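Local coordinates for protein dihydroorotase (Campylobacter jejuni subsp. jejuni, PDB 3PNU) that probably catalyses the reversible cyclisation of N-carbamoyl-L-aspartate to dihydroorotate, a step of de novo pyrimidine synthesis, at a two-zinc centre in a TIM barrel, at residues L31-H36 / D308-I313; I172-A177 / C196-D201; N227-C232 / Q343-M348. One frame throughout, in Å; residues are numbered along the deposited sequence.

Interaction 1: L31-H36 / D308-I313. With ZN (zinc ion), chain D.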
loop_
_atom_site.group_PDB
_atom_site.type_symbol
_atom_site.label_atom_id
_atom_site.label_comp_id
_atom_site.label_asym_id
_atom_site.label_seq_id
_atom_site.Cartn_x
_atom_site.Cartn_y
_atom_site.Cartn_z
ATOM N N LEU A 31 9.717 20.092 21.428
ATOM C CA LEU A 31 10.728 19.103 21.185
ATOM C C LEU A 31 10.278 18.150 20.099
ATOM O O LEU A 31 9.128 17.736 20.081
ATOM C CB LEU A 31 10.980 18.351 22.485
ATOM C CG LEU A 31 11.614 19.221 23.574
ATOM C CD1 LEU A 31 11.491 18.599 24.975
ATOM C CD2 LEU A 31 13.063 19.486 23.217
ATOM N N ASP A 32 11.177 17.834 19.171
ATOM C CA ASP A 32 10.891 16.834 18.153
ATOM C C ASP A 32 11.731 15.647 18.555
ATOM O O ASP A 32 12.946 15.636 18.328
ATOM C CB ASP A 32 11.224 17.296 16.728
ATOM C CG ASP A 32 10.913 16.194 15.670
ATOM O OD1 ASP A 32 10.666 15.031 16.064
ATOM O OD2 ASP A 32 10.913 16.480 14.455
ATOM N N MET A 33 11.095 14.639 19.157
ATOM C CA MET A 33 11.847 13.464 19.671
ATOM C C MET A 33 12.190 12.360 18.668
ATOM O O MET A 33 12.647 11.282 19.069
ATOM C CB MET A 33 11.136 12.883 20.891
ATOM C CG MET A 33 10.895 13.935 21.997
ATOM S SD MET A 33 12.411 14.720 22.618
ATOM C CE MET A 33 13.193 13.390 23.528
ATOM N N HIS A 34 12.006 12.623 17.376
ATOM C CA HIS A 34 12.366 11.640 16.349
ATOM C C HIS A 34 12.565 12.362 15.017
ATOM O O HIS A 34 11.601 12.619 14.323
ATOM C CB HIS A 34 11.261 10.567 16.219
ATOM C CG HIS A 34 11.639 9.411 15.351
ATOM N ND1 HIS A 34 11.723 8.119 15.828
ATOM C CD2 HIS A 34 11.982 9.350 14.039
ATOM C CE1 HIS A 34 12.080 7.312 14.842
ATOM N NE2 HIS A 34 12.248 8.034 13.747
ATOM N N LEU A 35 13.807 12.650 14.648
ATOM C CA LEU A 35 14.072 13.424 13.442
ATOM C C LEU A 35 15.245 12.932 12.622
ATOM O O LEU A 35 16.268 12.558 13.166
ATOM C CB LEU A 35 14.365 14.885 13.852
ATOM C CG LEU A 35 14.576 15.980 12.782
ATOM C CD1 LEU A 35 13.386 16.059 11.825
ATOM C CD2 LEU A 35 14.813 17.364 13.446
ATOM N N HIS A 36 15.083 12.956 11.299
ATOM C CA HIS A 36 16.162 12.590 10.353
ATOM C C HIS A 36 16.648 13.846 9.635
ATOM O O HIS A 36 15.867 14.517 8.963
ATOM C CB HIS A 36 15.666 11.572 9.326
ATOM C CG HIS A 36 15.336 10.249 9.921
ATOM N ND1 HIS A 36 16.294 9.282 10.162
ATOM C CD2 HIS A 36 14.164 9.735 10.343
ATOM C CE1 HIS A 36 15.715 8.230 10.711
ATOM N NE2 HIS A 36 14.424 8.481 10.829
ATOM N N ASP A 308 6.228 19.068 27.572
ATOM C CA ASP A 308 6.246 18.731 29.011
ATOM C C ASP A 308 6.418 17.243 29.326
ATOM O O ASP A 308 7.050 16.896 30.333
ATOM C CB ASP A 308 5.006 19.267 29.763
ATOM C CG ASP A 308 4.789 20.767 29.580
ATOM O OD1 ASP A 308 5.579 21.442 28.903
ATOM O OD2 ASP A 308 3.793 21.273 30.119
ATOM N N ASN A 309 5.856 16.369 28.497
ATOM C CA ASN A 309 5.970 14.937 28.747
ATOM C C ASN A 309 7.423 14.516 28.650
ATOM O O ASN A 309 7.952 13.843 29.535
ATOM C CB ASN A 309 5.104 14.112 27.788
ATOM C CG ASN A 309 3.607 14.322 28.009
ATOM O OD1 ASN A 309 3.212 15.116 28.855
ATOM N ND2 ASN A 309 2.765 13.605 27.233
ATOM N N THR A 310 8.072 14.919 27.568
ATOM C CA THR A 310 9.463 14.601 27.391
ATOM C C THR A 310 10.256 15.203 28.540
ATOM O O THR A 310 11.060 14.524 29.152
ATOM C CB THR A 310 10.006 15.179 26.093
ATOM O OG1 THR A 310 9.351 14.558 24.983
ATOM C CG2 THR A 310 11.497 14.955 25.996
ATOM N N CYS A 311 10.019 16.474 28.840
ATOM C CA CYS A 311 10.759 17.142 29.929
ATOM C C CYS A 311 10.640 16.406 31.251
ATOM O O CYS A 311 11.628 16.251 31.952
ATOM C CB CYS A 311 10.367 18.617 30.081
ATOM S SG CYS A 311 10.996 19.647 28.723
ATOM N N LYS A 312 9.448 15.933 31.572
ATOM C CA LYS A 312 9.232 15.210 32.825
ATOM C C LYS A 312 9.901 13.825 32.828
ATOM O O LYS A 312 10.516 13.438 33.808
ATOM C CB LYS A 312 7.735 15.078 33.120
ATOM C CG LYS A 312 7.471 14.365 34.422
ATOM C CD LYS A 312 6.021 14.414 34.823
ATOM C CE LYS A 312 5.828 13.753 36.180
ATOM N NZ LYS A 312 4.437 13.965 36.656
ATOM N N ILE A 313 9.787 13.104 31.715
ATOM C CA ILE A 313 10.369 11.777 31.561
ATOM C C ILE A 313 11.877 11.752 31.719
ATOM O O ILE A 313 12.427 10.842 32.352
ATOM C CB ILE A 313 10.008 11.192 30.183
ATOM C CG1 ILE A 313 8.524 10.831 30.164
ATOM C CG2 ILE A 313 10.879 9.959 29.875
ATOM C CD1 ILE A 313 7.989 10.459 28.804
HETATM ZN ZN ZN D . 12.883 7.276 11.881
HETATM O O HOH W 1 11.227 5.742 11.037
#
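M33 and T310 point their side chains at each other, tip to tip, where strand 31-35 of the TIM barrel is backed by helix 299-314. The methionine chain is bent at each torsion beyond CB (chi2 -59°, chi3 -70°), and this bend sets its last two atoms against one methyl group: M33 SD lies 3.5 Å and M33 CE 3.4 Å from T310 CG2. Closer to the backbone, M33 CG comes within 3.4 Å of T310 OG1, so both branches of the threonine face the methionine. T310 CG2 stands anti to its own backbone N, which carries the methyl out from the helix toward the strand.

L31 reaches the same threonine along a different line. Its side chain runs at a slant to that of T310 and touches with a single branch, L31 CD1 being 3.8 Å from T310 CG2. That methyl also packs against C311 SG at 3.9 Å. The segments share no hydrogen bond and meet in a small, largely apolar patch; the backbone of L31 is hydrogen-bonded to L306, earlier on the same helix. T310 rests further on M257 of strand 256-258, whose neighbour F258 is hydrogen-bonded through the backbone to M33, while D32 is hydrogen-bonded in the same way to A56 and V58; strand 31-35 thus takes its place in the barrel wall.

At M33 and H34 the chain turns a corner and presents the H-x-H pair of the amidohydrolase superfamily. H34 NE2 and H36 NE2 bind one zinc ion, whose shell is completed by D261, the carboxylated K116 and a water. The corner is braced by an Asx turn, in which H34 N donates almost straight (164°) to D32 OD1 from above the carboxylate plane.

Interaction 2: I172-A177 / C196-D201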
loop_
_atom_site.group_PDB
_atom_site.type_symbol
_atom_site.label_atom_id
_atom_site.label_comp_id
_atom_site.label_asym_id
_atom_site.label_seq_id
_atom_site.Cartn_x
_atom_site.Cartn_y
_atom_site.Cartn_z
ATOM N N ILE A 172 8.214 -8.756 21.398
ATOM C CA ILE A 172 9.609 -8.400 21.619
ATOM C C ILE A 172 9.737 -7.255 22.648
ATOM O O ILE A 172 10.462 -7.378 23.631
ATOM C CB ILE A 172 10.302 -8.038 20.317
ATOM C CG1 ILE A 172 10.336 -9.276 19.414
ATOM C CG2 ILE A 172 11.719 -7.531 20.588
ATOM C CD1 ILE A 172 10.841 -9.013 18.049
ATOM N N TYR A 173 9.044 -6.143 22.435
ATOM C CA TYR A 173 9.062 -5.068 23.414
ATOM C C TYR A 173 8.689 -5.575 24.806
ATOM O O TYR A 173 9.174 -5.075 25.808
ATOM C CB TYR A 173 8.023 -3.991 23.095
ATOM C CG TYR A 173 8.411 -3.005 22.074
ATOM C CD1 TYR A 173 9.638 -2.321 22.166
ATOM C CD2 TYR A 173 7.540 -2.658 21.045
ATOM C CE1 TYR A 173 9.994 -1.383 21.239
ATOM C CE2 TYR A 173 7.896 -1.677 20.111
ATOM C CZ TYR A 173 9.116 -1.056 20.210
ATOM O OH TYR A 173 9.477 -0.100 19.292
ATOM N N GLU A 174 7.785 -6.536 24.852
ATOM C CA GLU A 174 7.317 -7.058 26.108
ATOM C C GLU A 174 8.430 -7.838 26.818
ATOM O O GLU A 174 8.640 -7.651 28.017
ATOM C CB GLU A 174 6.063 -7.914 25.887
ATOM C CG GLU A 174 5.320 -8.239 27.167
ATOM C CD GLU A 174 3.902 -8.749 26.943
ATOM O OE1 GLU A 174 3.577 -9.155 25.803
ATOM O OE2 GLU A 174 3.117 -8.735 27.922
ATOM N N LYS A 175 9.174 -8.669 26.092
ATOM C CA LYS A 175 10.217 -9.438 26.742
ATOM C C LYS A 175 11.383 -8.535 27.165
ATOM O O LYS A 175 11.968 -8.725 28.232
ATOM C CB LYS A 175 10.690 -10.631 25.911
ATOM C CG LYS A 175 11.693 -10.350 24.831
ATOM C CD LYS A 175 12.246 -11.678 24.275
ATOM C CE LYS A 175 13.325 -11.416 23.241
ATOM N NZ LYS A 175 13.876 -12.658 22.643
ATOM N N LEU A 176 11.716 -7.547 26.346
ATOM C CA LEU A 176 12.757 -6.625 26.714
ATOM C C LEU A 176 12.359 -5.864 27.969
ATOM O O LEU A 176 13.196 -5.575 28.808
ATOM C CB LEU A 176 13.040 -5.648 25.594
ATOM C CG LEU A 176 13.649 -6.252 24.341
ATOM C CD1 LEU A 176 13.891 -5.182 23.306
ATOM C CD2 LEU A 176 14.951 -6.967 24.673
ATOM N N ALA A 177 11.074 -5.535 28.100
ATOM C CA ALA A 177 10.613 -4.786 29.278
ATOM C C ALA A 177 10.702 -5.621 30.544
ATOM O O ALA A 177 11.094 -5.115 31.602
ATOM C CB ALA A 177 9.218 -4.318 29.090
ATOM N N CYS A 196 -0.456 1.058 21.471
ATOM C CA CYS A 196 -1.085 2.036 22.346
ATOM C C CYS A 196 -1.442 1.340 23.653
ATOM O O CYS A 196 -1.209 1.875 24.712
ATOM C CB CYS A 196 -2.339 2.637 21.726
ATOM S SG CYS A 196 -1.961 3.655 20.306
ATOM N N GLU A 197 -1.991 0.142 23.567
ATOM C CA GLU A 197 -2.379 -0.625 24.763
ATOM C C GLU A 197 -1.198 -1.152 25.551
ATOM O O GLU A 197 -1.173 -1.014 26.769
ATOM C CB GLU A 197 -3.320 -1.773 24.381
ATOM C CG GLU A 197 -4.697 -1.248 23.948
ATOM C CD GLU A 197 -5.647 -2.317 23.422
ATOM O OE1 GLU A 197 -5.268 -3.510 23.337
ATOM O OE2 GLU A 197 -6.791 -1.942 23.080
ATOM N N LEU A 198 -0.215 -1.731 24.859
ATOM C CA LEU A 198 0.973 -2.281 25.516
ATOM C C LEU A 198 1.714 -1.214 26.328
ATOM O O LEU A 198 2.332 -1.520 27.323
ATOM C CB LEU A 198 1.940 -2.892 24.495
ATOM C CG LEU A 198 3.133 -3.689 25.049
ATOM C CD1 LEU A 198 2.688 -5.051 25.667
ATOM C CD2 LEU A 198 4.150 -3.940 23.969
ATOM N N LEU A 199 1.646 0.032 25.883
ATOM C CA LEU A 199 2.282 1.150 26.556
ATOM C C LEU A 199 1.863 1.237 28.029
ATOM O O LEU A 199 2.668 1.617 28.881
ATOM C CB LEU A 199 1.892 2.446 25.851
ATOM C CG LEU A 199 2.515 3.771 26.271
ATOM C CD1 LEU A 199 4.051 3.786 26.136
ATOM C CD2 LEU A 199 1.903 4.927 25.432
ATOM N N LYS A 200 0.600 0.901 28.305
ATOM C CA LYS A 200 0.038 0.967 29.657
ATOM C C LYS A 200 0.444 -0.216 30.524
ATOM O O LYS A 200 0.316 -0.155 31.719
ATOM C CB LYS A 200 -1.487 0.897 29.597
ATOM C CG LYS A 200 -2.216 1.827 28.619
ATOM C CD LYS A 200 -2.384 3.257 29.081
ATOM C CE LYS A 200 -3.330 3.990 28.110
ATOM N NZ LYS A 200 -3.742 5.337 28.560
ATOM N N ASP A 201 0.903 -1.312 29.926
ATOM C CA ASP A 201 1.227 -2.518 30.705
ATOM C C ASP A 201 2.587 -2.532 31.390
ATOM O O ASP A 201 2.804 -3.356 32.263
ATOM C CB ASP A 201 1.138 -3.779 29.823
ATOM C CG ASP A 201 -0.278 -4.062 29.301
ATOM O OD1 ASP A 201 -1.262 -3.454 29.796
ATOM O OD2 ASP A 201 -0.394 -4.914 28.378
HETATM O O HOH W 2 0.097 -7.441 27.998
#
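L198 projects from helix 193-201 toward Y173 and E174 and touches each with a different methyl. The two helices are consecutive members of the helical layer around the TIM barrel, linked through strand 185-187, and they come nearest at E174 and L198, whose CA atoms are 8.0 Å apart. L198 has the most surface buried here. Its CG is anti to the backbone N (chi1 -171°), a setting that extends the forked end toward helix 170-179: L198 CD2 meets Y173 CB at 4.0 Å, and L198 CD1 meets E174 CD at 4.1 Å. The leucine also packs on L205 of strand 205-209, which ties the helix pair to the barrel wall.

Y173 gives only the root of its side chain to this contact. The ring leads away from L198 to pack on I185 and M187 and to meet F169 edge-to-face, and the Y173 side chain comes within about 6 Å of that of the zinc ligand H155. E174 behaves differently. Its chain is extended beyond CG and crosses L198 at a slant, with the carboxylate carbon nearest the methyl and OE2 turned to polar partners.

The principal polar partner of E174 is Y202 OH, just after helix 193-201, which is hydrogen-bonded to E174 OE2. The same oxygen faces another carboxylate, with E174 OE2 and D201 OD2 5.2 Å apart. A water lies between these like charges and donates to both, over a long 3.3 Å to E174 OE2 and a short 2.6 Å to D201 OD2.

Interaction 3: N227-C232 / Q343-M348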
loop_
_atom_site.group_PDB
_atom_site.type_symbol
_atom_site.label_atom_id
_atom_site.label_comp_id
_atom_site.label_asym_id
_atom_site.label_seq_id
_atom_site.Cartn_x
_atom_site.Cartn_y
_atom_site.Cartn_z
ATOM N N ASN A 227 -0.634 7.036 -3.323
ATOM C CA ASN A 227 -0.070 8.336 -2.952
ATOM C C ASN A 227 1.277 8.183 -2.271
ATOM O O ASN A 227 1.359 8.194 -1.058
ATOM C CB ASN A 227 -1.031 9.118 -2.064
ATOM C CG ASN A 227 -0.557 10.552 -1.801
ATOM O OD1 ASN A 227 0.595 10.918 -2.091
ATOM N ND2 ASN A 227 -1.450 11.365 -1.248
ATOM N N PRO A 228 2.346 8.082 -3.062
ATOM C CA PRO A 228 3.705 7.890 -2.532
ATOM C C PRO A 228 4.188 8.913 -1.513
ATOM O O PRO A 228 5.067 8.598 -0.707
ATOM C CB PRO A 228 4.593 7.914 -3.786
ATOM C CG PRO A 228 3.804 8.650 -4.802
ATOM C CD PRO A 228 2.354 8.323 -4.516
ATOM N N HIS A 229 3.640 10.123 -1.553
ATOM C CA HIS A 229 4.016 11.157 -0.589
ATOM C C HIS A 229 3.494 10.824 0.826
ATOM O O HIS A 229 3.929 11.437 1.805
ATOM C CB HIS A 229 3.538 12.558 -1.036
ATOM C CG HIS A 229 4.188 13.043 -2.298
ATOM N ND1 HIS A 229 5.544 13.278 -2.393
ATOM C CD2 HIS A 229 3.667 13.359 -3.509
ATOM C CE1 HIS A 229 5.833 13.698 -3.613
ATOM N NE2 HIS A 229 4.711 13.756 -4.310
ATOM N N LEU A 230 2.581 9.851 0.925
ATOM C CA LEU A 230 2.015 9.434 2.213
ATOM C C LEU A 230 2.514 8.035 2.601
ATOM O O LEU A 230 2.003 7.417 3.532
ATOM C CB LEU A 230 0.506 9.435 2.173
ATOM C CG LEU A 230 -0.161 10.784 1.918
ATOM C CD1 LEU A 230 -1.680 10.659 1.892
ATOM C CD2 LEU A 230 0.271 11.829 2.975
ATOM N N PHE A 231 3.515 7.555 1.876
ATOM C CA PHE A 231 4.090 6.253 2.110
ATOM C C PHE A 231 5.306 6.351 3.030
ATOM O O PHE A 231 6.288 7.060 2.728
ATOM C CB PHE A 231 4.459 5.592 0.772
ATOM C CG PHE A 231 5.270 4.323 0.911
ATOM C CD1 PHE A 231 4.734 3.208 1.539
ATOM C CD2 PHE A 231 6.562 4.237 0.374
ATOM C CE1 PHE A 231 5.463 2.037 1.660
ATOM C CE2 PHE A 231 7.300 3.082 0.481
ATOM C CZ PHE A 231 6.752 1.963 1.130
ATOM N N CYS A 232 5.229 5.634 4.152
ATOM C CA CYS A 232 6.304 5.590 5.129
ATOM C C CYS A 232 6.285 4.262 5.887
ATOM O O CYS A 232 5.383 3.433 5.705
ATOM C CB CYS A 232 6.130 6.717 6.144
ATOM S SG CYS A 232 4.639 6.536 7.157
ATOM N N GLN A 343 16.487 18.898 -3.791
ATOM C CA GLN A 343 15.138 19.453 -3.848
ATOM C C GLN A 343 14.227 18.410 -3.213
ATOM O O GLN A 343 14.217 17.251 -3.622
ATOM C CB GLN A 343 14.737 19.809 -5.278
ATOM C CG GLN A 343 14.914 18.685 -6.282
ATOM C CD GLN A 343 14.787 19.161 -7.727
ATOM O OE1 GLN A 343 14.740 20.361 -7.996
ATOM N NE2 GLN A 343 14.746 18.214 -8.661
ATOM N N VAL A 344 13.483 18.830 -2.198
ATOM C CA VAL A 344 12.638 17.933 -1.427
ATOM C C VAL A 344 11.194 18.372 -1.442
ATOM O O VAL A 344 10.909 19.560 -1.377
ATOM C CB VAL A 344 13.118 17.901 0.037
ATOM C CG1 VAL A 344 12.209 17.041 0.879
ATOM C CG2 VAL A 344 14.580 17.400 0.116
ATOM N N VAL A 345 10.288 17.396 -1.527
ATOM C CA VAL A 345 8.861 17.657 -1.523
ATOM C C VAL A 345 8.395 17.547 -0.082
ATOM O O VAL A 345 8.580 16.519 0.561
ATOM C CB VAL A 345 8.062 16.640 -2.377
ATOM C CG1 VAL A 345 6.582 17.033 -2.405
ATOM C CG2 VAL A 345 8.625 16.546 -3.813
ATOM N N PRO A 346 7.779 18.607 0.433
ATOM C CA PRO A 346 7.310 18.587 1.806
ATOM C C PRO A 346 5.943 17.974 1.938
ATOM O O PRO A 346 5.242 17.832 0.949
ATOM C CB PRO A 346 7.207 20.070 2.146
ATOM C CG PRO A 346 6.746 20.671 0.876
ATOM C CD PRO A 346 7.460 19.883 -0.227
ATOM N N TYR A 347 5.592 17.630 3.178
ATOM C CA TYR A 347 4.303 17.078 3.531
ATOM C C TYR A 347 3.302 18.202 3.404
ATOM O O TYR A 347 3.664 19.371 3.569
ATOM C CB TYR A 347 4.347 16.540 4.972
ATOM C CG TYR A 347 3.023 16.014 5.510
ATOM C CD1 TYR A 347 2.398 14.924 4.923
ATOM C CD2 TYR A 347 2.417 16.580 6.619
ATOM C CE1 TYR A 347 1.189 14.434 5.408
ATOM C CE2 TYR A 347 1.201 16.079 7.118
ATOM C CZ TYR A 347 0.607 14.997 6.497
ATOM O OH TYR A 347 -0.587 14.484 6.945
ATOM N N MET A 348 2.050 17.872 3.105
ATOM C CA MET A 348 1.021 18.892 2.941
ATOM C C MET A 348 1.391 19.875 1.799
ATOM O O MET A 348 0.808 20.947 1.688
ATOM C CB MET A 348 0.841 19.646 4.257
ATOM C CG MET A 348 0.134 18.869 5.362
ATOM S SD MET A 348 -1.658 18.959 5.240
ATOM C CE MET A 348 -2.185 17.931 6.621
#
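L230 and Y347 meet methyl against ring edge: L230 CD2 lies in the plane of the tyrosine ring, 3.7 Å from Y347 CE1, and the two side chains run at a slant to each other. With CG anti to the backbone N (chi1 176°), Y347 holds its ring out toward the loop, although its CB does not itself head there. The second pair is H229 and V345, whose side chains cross at about a right angle. V345 CG1 approaches the imidazole obliquely, 3.6 Å from H229 CE1, and V345 CG2 lies 4.0 Å from the same H229 CE1. H229 was modelled in two conformers, so this touch is less certain than that of the leucine.

Both loop residues are presented by a short 3-10 turn, closed by L230 N donating to N227 O at 2.9 Å and by F231 N donating to P228 O at 3.2 Å. The turn lies in the stretch between helices 218-223 and 239-250 of the TIM barrel domain, while 343-348 leads from a small hairpin, 337-338 with 343-344, toward the C-terminal strand 352-357. V345 is about 8 Å, side chain to side chain, from H265, a predicted substrate-binding residue.

In the next shell, L230 packs on D220 and V221 of helix 218-223, and N227 is hydrogen-bonded through the backbone to V221. Backbone hydrogen bonds also tie F231 to G278 and Y347 to F280, two nearby points of one loop that thereby touches both segments. On the loop side, P228 packs on M226 of the second subunit and F231 on G224 of that subunit.

How the interactions relate
The three contacts are spread over the chain and do not touch. Interaction 1 lies deepest, its centre about 8 Å from that of the chain, where a barrel strand carrying zinc ligands meets helix 299-314. Interaction 2 joins two helices of the outer layer, its centre about 20 Å from that of interaction 1, and both its segments fall in sequence between 31-36 and 308-313. Interaction 3 is about 23 Å from interaction 1 and 31 Å from interaction 2, centre to centre. Its segments alternate with those of interaction 1, and interaction 2 closes before it opens. Of the three, only interaction 1 holds zinc ligands; interaction 3 lies where the second subunit packs on P228 and F231.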